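Local coordinates for protein hydrolase, haloacid dehalogenase-like family (Streptococcus pneumoniae, PDB 2FI1) that is a haloacid dehalogenase-like hydrolase that probably cleaves a phosphate ester or a similar substrate, at residues F124-T129 against R147-I152; G133-R136 against P140-M143. All blocks are in the same frame, centred on the assembly; numbering follows the deposited sequence.

Contact 1: residues F124-T129 against R147-I152; sequences FTEVVT and REKYQI
The carboxylate oxygen OE1 of E126 is gripped by two donors from the end of a helix, a compact example of how one acceptor can serve both a charged and a neutral partner. Y150 OH donates to E126 OE1 at 2.6 Å, a short bond that uses the anti lone pair, the one facing away from OE2. From the syn side comes the ammonium of K149, with NZ lying 2.8 Å from E126 OE1 and 26° out of the carboxylate plane, so that hydrogen bond and salt bridge coincide. The carboxylate meets the tyrosine at the ring edge, the two planes 77° apart. E126 gets there because CG stands anti to its backbone N (chi1 -175°) and the chain runs on extended. The lysine, extended along its whole length, crosses it at about a right angle and lays its own CG over one face of the Y150 ring, toward its rim. Segment 124-129 covers strand 124-128, an outermost strand of the parallel sheet of this Rossmann-like core, and segment 147-152 closes helix 141-149, the next helix in the chain. The helix ends in a Schellman motif: Q151, at positive phi, is the C-prime residue, I152 N bonds back to R147 O at 3.0 Å, and the second bond, Q151 N to E148 O, is weak. Y150, just before Q151, is the first to leave helical phi/psi, and its side chain starts out toward the strand. Beside this polar group, T125 CG2 comes within 3.6 Å of Y150 CE1, the two side chains running antiparallel past one another. Y145 hydrogen-bonds both E126 OE2 and K149 NZ, joining the second carboxylate oxygen to the same network, while the Y150 ring also meets F102 on the neighbouring strand.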
ATOM      1  N   PHE A 124      14.167  -1.427   3.186  1.00  7.63           N
ATOM      2  CA  PHE A 124      14.202  -1.029   1.784  1.00  7.99           C
ATOM      3  C   PHE A 124      15.549  -0.542   1.334  1.00  8.72           C
ATOM      4  O   PHE A 124      16.104   0.387   1.901  1.00  9.45           O
ATOM      5  CB  PHE A 124      13.114   0.009   1.512  1.00  7.67           C
ATOM      6  CG  PHE A 124      11.750  -0.539   1.767  1.00  7.47           C
ATOM      7  CD1 PHE A 124      11.132  -1.351   0.832  1.00  8.26           C
ATOM      8  CD2 PHE A 124      11.128  -0.341   2.982  1.00  8.89           C
ATOM      9  CE1 PHE A 124       9.905  -1.919   1.083  1.00  8.87           C
ATOM     10  CE2 PHE A 124       9.892  -0.914   3.242  1.00 10.03           C
ATOM     11  CZ  PHE A 124       9.280  -1.709   2.278  1.00  9.64           C
ATOM     12  N   THR A 125      16.070  -1.188   0.302  1.00  8.24           N
ATOM     13  CA  THR A 125      17.304  -0.747  -0.333  1.00  9.11           C
ATOM     14  C   THR A 125      17.108   0.614  -0.994  1.00  8.84           C
ATOM     15  O   THR A 125      17.971   1.490  -0.894  1.00  9.86           O
ATOM     16  CB  THR A 125      17.792  -1.799  -1.331  1.00  9.03           C
ATOM     17  OG1 THR A 125      18.119  -3.002  -0.615  1.00 10.42           O
ATOM     18  CG2 THR A 125      19.004  -1.313  -2.106  1.00 10.11           C
ATOM     19  N   GLU A 126      15.970   0.805  -1.657  1.00  8.62           N
ATOM     20  CA  GLU A 126      15.595   2.120  -2.163  1.00  8.42           C
ATOM     21  C   GLU A 126      14.080   2.249  -2.183  1.00  7.98           C
ATOM     22  O   GLU A 126      13.361   1.295  -2.508  1.00  8.19           O
ATOM     23  CB  GLU A 126      16.167   2.394  -3.557  1.00  8.52           C
ATOM     24  CG  GLU A 126      15.870   3.823  -4.037  1.00  8.94           C
ATOM     25  CD  GLU A 126      16.636   4.272  -5.267  1.00  9.74           C
ATOM     26  OE1 GLU A 126      17.737   3.764  -5.547  1.00 10.29           O
ATOM     27  OE2 GLU A 126      16.118   5.164  -5.969  1.00 10.96           O
ATOM     28  N   VAL A 127      13.620   3.433  -1.796  1.00  8.40           N
ATOM     29  CA  VAL A 127      12.219   3.830  -1.866  1.00  8.18           C
ATOM     30  C   VAL A 127      12.104   4.901  -2.946  1.00  8.59           C
ATOM     31  O   VAL A 127      12.769   5.944  -2.862  1.00  9.21           O
ATOM     32  CB  VAL A 127      11.712   4.382  -0.525  1.00  8.12           C
ATOM     33  CG1 VAL A 127      10.280   4.882  -0.658  1.00  8.88           C
ATOM     34  CG2 VAL A 127      11.816   3.331   0.567  1.00  8.56           C
ATOM     35  N   VAL A 128      11.283   4.630  -3.954  1.00  8.28           N
ATOM     36  CA  VAL A 128      11.002   5.578  -5.035  1.00  9.20           C
ATOM     37  C   VAL A 128       9.680   6.253  -4.692  1.00  9.10           C
ATOM     38  O   VAL A 128       8.663   5.579  -4.539  1.00  9.61           O
ATOM     39  CB  VAL A 128      10.897   4.857  -6.388  1.00  9.36           C
ATOM     40  CG1 VAL A 128      10.422   5.822  -7.486  1.00 10.32           C
ATOM     41  CG2 VAL A 128      12.237   4.190  -6.746  1.00 10.72           C
ATOM     42  N   THR A 129       9.705   7.583  -4.554  1.00  9.35           N
ATOM     43  CA  THR A 129       8.493   8.378  -4.370  1.00  9.82           C
ATOM     44  C   THR A 129       8.344   9.296  -5.578  1.00 10.16           C
ATOM     45  O   THR A 129       9.172   9.270  -6.478  1.00 10.15           O
ATOM     46  CB  THR A 129       8.569   9.241  -3.100  1.00  9.80           C
ATOM     47  OG1 THR A 129       9.474  10.323  -3.320  1.00 10.99           O
ATOM     48  CG2 THR A 129       9.039   8.427  -1.902  1.00 10.13           C
ATOM     49  N   ARG A 147      15.423  -1.874 -12.039  1.00 11.59           N
ATOM     50  CA  ARG A 147      16.013  -3.047 -12.685  1.00 13.38           C
ATOM     51  C   ARG A 147      17.422  -2.753 -13.195  1.00 13.77           C
ATOM     52  O   ARG A 147      18.331  -3.577 -13.028  1.00 14.04           O
ATOM     53  CB  ARG A 147      15.122  -3.530 -13.826  1.00 14.22           C
ATOM     54  CG  ARG A 147      15.665  -4.727 -14.579  1.00 17.91           C
ATOM     55  CD  ARG A 147      15.061  -4.796 -15.954  1.00 24.12           C
ATOM     56  NE  ARG A 147      14.068  -5.851 -16.018  1.00 28.36           N
ATOM     57  CZ  ARG A 147      14.311  -7.098 -16.416  1.00 29.98           C
ATOM     58  NH1 ARG A 147      15.530  -7.491 -16.790  1.00 32.91           N
ATOM     59  NH2 ARG A 147      13.317  -7.971 -16.429  1.00 30.05           N
ATOM     60  N   GLU A 148      17.606  -1.589 -13.812  1.00 14.35           N
ATOM     61  CA  GLU A 148      18.918  -1.183 -14.323  1.00 15.44           C
ATOM     62  C   GLU A 148      19.882  -0.839 -13.191  1.00 14.18           C
ATOM     63  O   GLU A 148      21.016  -1.327 -13.136  1.00 14.39           O
ATOM     64  CB  GLU A 148      18.762   0.011 -15.280  1.00 15.64           C
ATOM     65  CG  GLU A 148      20.073   0.534 -15.884  1.00 18.86           C
ATOM     66  CD  GLU A 148      19.878   1.727 -16.814  1.00 20.26           C
ATOM     67  OE1 GLU A 148      18.881   1.754 -17.572  1.00 27.63           O
ATOM     68  OE2 GLU A 148      20.740   2.637 -16.794  1.00 27.41           O
ATOM     69  N   LYS A 149      19.435  -0.010 -12.258  1.00 12.92           N
ATOM     70  CA  LYS A 149      20.317   0.479 -11.207  1.00 12.39           C
ATOM     71  C   LYS A 149      20.787  -0.649 -10.299  1.00 12.21           C
ATOM     72  O   LYS A 149      21.957  -0.672  -9.887  1.00 13.12           O
ATOM     73  CB  LYS A 149      19.610   1.557 -10.377  1.00 12.53           C
ATOM     74  CG  LYS A 149      20.443   2.112  -9.233  1.00 12.09           C
ATOM     75  CD  LYS A 149      19.794   3.336  -8.598  1.00 12.11           C
ATOM     76  CE  LYS A 149      20.632   3.856  -7.449  1.00 12.25           C
ATOM     77  NZ  LYS A 149      19.967   5.023  -6.783  1.00 12.73           N
ATOM     78  N   TYR A 150      19.869  -1.565  -9.985  1.00 11.74           N
ATOM     79  CA  TYR A 150      20.141  -2.652  -9.046  1.00 11.27           C
ATOM     80  C   TYR A 150      20.361  -3.985  -9.757  1.00 11.47           C
ATOM     81  O   TYR A 150      20.510  -5.025  -9.117  1.00 11.75           O
ATOM     82  CB  TYR A 150      19.032  -2.722  -7.976  1.00 10.97           C
ATOM     83  CG  TYR A 150      19.083  -1.498  -7.092  1.00 10.51           C
ATOM     84  CD1 TYR A 150      20.047  -1.377  -6.111  1.00 10.69           C
ATOM     85  CD2 TYR A 150      18.199  -0.430  -7.277  1.00 10.53           C
ATOM     86  CE1 TYR A 150      20.131  -0.241  -5.323  1.00 11.11           C
ATOM     87  CE2 TYR A 150      18.273   0.704  -6.489  1.00 10.20           C
ATOM     88  CZ  TYR A 150      19.242   0.796  -5.518  1.00 10.11           C
ATOM     89  OH  TYR A 150      19.370   1.909  -4.715  1.00 11.12           O
ATOM     90  N   GLN A 151      20.425  -3.939 -11.083  1.00 11.61           N
ATOM     91  CA  GLN A 151      20.788  -5.106 -11.888  1.00 11.79           C
ATOM     92  C   GLN A 151      19.973  -6.324 -11.458  1.00 11.65           C
ATOM     93  O   GLN A 151      20.485  -7.381 -11.086  1.00 11.66           O
ATOM     94  CB  GLN A 151      22.300  -5.314 -11.830  1.00 12.34           C
ATOM     95  CG  GLN A 151      23.012  -4.213 -12.598  1.00 13.32           C
ATOM     96  CD  GLN A 151      24.505  -4.247 -12.441  1.00 14.91           C
ATOM     97  OE1 GLN A 151      25.036  -3.931 -11.378  1.00 16.74           O
ATOM     98  NE2 GLN A 151      25.202  -4.609 -13.519  1.00 16.21           N
ATOM     99  N   ILE A 152      18.658  -6.142 -11.530  1.00 10.97           N
ATOM    100  CA  ILE A 152      17.696  -7.123 -11.069  1.00 10.70           C
ATOM    101  C   ILE A 152      17.475  -8.196 -12.136  1.00 11.14           C
ATOM    102  O   ILE A 152      16.934  -7.910 -13.209  1.00 12.36           O
ATOM    103  CB  ILE A 152      16.335  -6.433 -10.719  1.00 10.22           C
ATOM    104  CG1 ILE A 152      16.535  -5.398  -9.607  1.00  9.61           C
ATOM    105  CG2 ILE A 152      15.299  -7.469 -10.321  1.00 10.56           C
ATOM    106  CD1 ILE A 152      15.272  -4.634  -9.225  1.00 10.48           C
TER

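Contact 2: residues G133-R136 against P140-M143; sequences GFKR and PESM
A chi1 of -175° swings the E141 side chain away from its amide, and the straight chain beyond carries the carboxylate from the first turn of the helix to the loop, where K135 N donates to E141 OE1 at 2.9 Å and 168°. F134 turns its CG beside its backbone N (chi1 -59°), and its ring packs against the same turn: S142 CA makes a CH-pi contact over one face, 4.2 Å from the ring centroid, while E141 OE1 sits at the ring edge. At the helix start E141 N donates to N139 OD1. A side chain reaching back to a preceding backbone N-H fastens the loop to the helix it leads into, here helix 141-149 of the HAD core; the loop's K-P-x-P sequence, with K137, is consistent with the family's motif III lysine. Water extends the link. One molecule joins G133 O, K135 NZ and E141 OE1, another bridges K135 NZ to E141 OE2, and two more tie K135 O to S142 N and OG. Because K135 NZ lies 4.6 Å from E141 OE1, the opposite charges meet through water, which probably softens their attraction, leaving the backbone N-H as the direct polar link.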
ATOM      1  N   GLY A 133      10.741  11.743  -9.817  1.00 12.65           N
ATOM      2  CA  GLY A 133      10.380  12.285 -11.124  1.00 12.03           C
ATOM      3  C   GLY A 133       9.903  11.296 -12.171  1.00 11.58           C
ATOM      4  O   GLY A 133       9.826  11.632 -13.354  1.00 12.13           O
ATOM      5  N   PHE A 134       9.567  10.076 -11.762  1.00 10.28           N
ATOM      6  CA  PHE A 134       9.114   9.087 -12.726  1.00  9.93           C
ATOM      7  C   PHE A 134       7.620   9.168 -13.008  1.00  9.38           C
ATOM      8  O   PHE A 134       6.828   9.658 -12.190  1.00  8.97           O
ATOM      9  CB  PHE A 134       9.453   7.667 -12.254  1.00 10.11           C
ATOM     10  CG  PHE A 134      10.923   7.436 -12.030  1.00 10.74           C
ATOM     11  CD1 PHE A 134      11.827   7.580 -13.065  1.00 12.74           C
ATOM     12  CD2 PHE A 134      11.398   7.087 -10.784  1.00 11.66           C
ATOM     13  CE1 PHE A 134      13.180   7.365 -12.854  1.00 12.98           C
ATOM     14  CE2 PHE A 134      12.745   6.869 -10.574  1.00 12.80           C
ATOM     15  CZ  PHE A 134      13.627   7.011 -11.610  1.00 12.24           C
ATOM     16  N   LYS A 135       7.238   8.643 -14.167  1.00  9.15           N
ATOM     17  CA  LYS A 135       5.845   8.484 -14.523  1.00  9.53           C
ATOM     18  C   LYS A 135       5.143   7.506 -13.581  1.00  8.94           C
ATOM     19  O   LYS A 135       5.788   6.681 -12.917  1.00  9.27           O
ATOM     20  CB  LYS A 135       5.704   7.998 -15.968  1.00 10.39           C
ATOM     21  CG  LYS A 135       6.260   8.963 -17.000  1.00 12.89           C
ATOM     22  CD  LYS A 135       5.462  10.242 -17.043  1.00 17.65           C
ATOM     23  CE  LYS A 135       5.850  11.091 -18.241  1.00 19.85           C
ATOM     24  NZ  LYS A 135       7.280  11.491 -18.211  1.00 22.48           N
ATOM     25  N   ARG A 136       3.822   7.613 -13.517  1.00  8.95           N
ATOM     26  CA  ARG A 136       3.009   6.737 -12.695  1.00  9.10           C
ATOM     27  C   ARG A 136       2.855   5.379 -13.363  1.00  9.16           C
ATOM     28  O   ARG A 136       2.809   5.267 -14.592  1.00  9.64           O
ATOM     29  CB  ARG A 136       1.627   7.356 -12.458  1.00  9.24           C
ATOM     30  CG  ARG A 136       1.687   8.653 -11.639  1.00  9.99           C
ATOM     31  CD  ARG A 136       0.322   9.320 -11.471  1.00 10.20           C
ATOM     32  NE  ARG A 136      -0.564   8.558 -10.588  1.00  9.93           N
ATOM     33  CZ  ARG A 136      -1.502   7.697 -10.987  1.00 10.16           C
ATOM     34  NH1 ARG A 136      -1.726   7.468 -12.268  1.00 10.75           N
ATOM     35  NH2 ARG A 136      -2.220   7.052 -10.079  1.00 11.27           N
ATOM     36  N   PRO A 140       6.174   1.542 -17.049  1.00 10.73           N
ATOM     37  CA  PRO A 140       7.251   0.809 -16.385  1.00 10.42           C
ATOM     38  C   PRO A 140       8.517   1.603 -16.054  1.00 10.35           C
ATOM     39  O   PRO A 140       9.478   1.013 -15.580  1.00 10.50           O
ATOM     40  CB  PRO A 140       7.595  -0.282 -17.402  1.00 10.90           C
ATOM     41  CG  PRO A 140       7.327   0.387 -18.726  1.00 11.22           C
ATOM     42  CD  PRO A 140       6.103   1.228 -18.492  1.00 11.10           C
ATOM     43  N   GLU A 141       8.534   2.916 -16.297  1.00 10.15           N
ATOM     44  CA  GLU A 141       9.746   3.715 -16.111  1.00 10.59           C
ATOM     45  C   GLU A 141      10.448   3.508 -14.759  1.00  9.79           C
ATOM     46  O   GLU A 141      11.649   3.266 -14.716  1.00 10.14           O
ATOM     47  CB  GLU A 141       9.443   5.210 -16.312  1.00 10.94           C
ATOM     48  CG  GLU A 141      10.676   6.083 -16.260  1.00 12.16           C
ATOM     49  CD  GLU A 141      10.383   7.538 -16.536  1.00 13.54           C
ATOM     50  OE1 GLU A 141       9.466   8.104 -15.924  1.00 12.48           O
ATOM     51  OE2 GLU A 141      11.097   8.126 -17.379  1.00 21.21           O
ATOM     52  N   SER A 142       9.706   3.610 -13.659  1.00  9.25           N
ATOM     53  CA  SER A 142      10.326   3.492 -12.344  1.00  9.36           C
ATOM     54  C   SER A 142      10.847   2.087 -12.065  1.00  9.81           C
ATOM     55  O   SER A 142      11.914   1.935 -11.472  1.00 10.22           O
ATOM     56  CB  SER A 142       9.380   3.950 -11.227  1.00  9.24           C
ATOM     57  OG  SER A 142       8.149   3.270 -11.247  1.00  9.61           O
ATOM     58  N   MET A 143      10.125   1.071 -12.518  1.00 10.69           N
ATOM     59  CA  MET A 143      10.597  -0.301 -12.286  1.00 11.37           C
ATOM     60  C   MET A 143      11.787  -0.638 -13.210  1.00 11.39           C
ATOM     61  O   MET A 143      12.687  -1.342 -12.784  1.00 11.14           O
ATOM     62  CB  MET A 143       9.449  -1.328 -12.305  1.00 12.32           C
ATOM     63  CG  MET A 143       8.639  -1.507 -10.907  1.00 13.67           C
ATOM     64  SD  MET A 143       7.190  -2.395 -11.290  1.00 12.95           S
ATOM     65  CE  MET A 143       6.069  -1.571 -10.153  1.00 13.66           C
TER
HETATM   66  O   HOH W   1       9.477  10.886 -16.150  1.00 16.88           O
HETATM   67  O   HOH W   2       7.000   4.607 -14.118  1.00  9.86           O
HETATM   68  O   HOH W   3       6.272   5.101 -10.588  1.00  9.92           O
HETATM   69  O   HOH W   4       8.877   9.511 -19.290  1.00 33.59           O

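How the contacts relate
Leaving the outermost strand 124-128, the chain runs through the loop holding 133-136, enters helix 141-149 and leaves it within 147-152. Contact 1 closes this whole excursion, joining strand to helix end; contact 2 closes a much smaller loop nested inside it, joining the approach to the helix start. The same helix is therefore fastened near both ends, to the sheet edge at one and to its own lead-in loop at the other. The centres of the two contacts lie about 12 Å apart, and they touch directly where V128 CG1 packs 3.7 Å from F134 CD2. Y145, midway along the helix, meets residues of both.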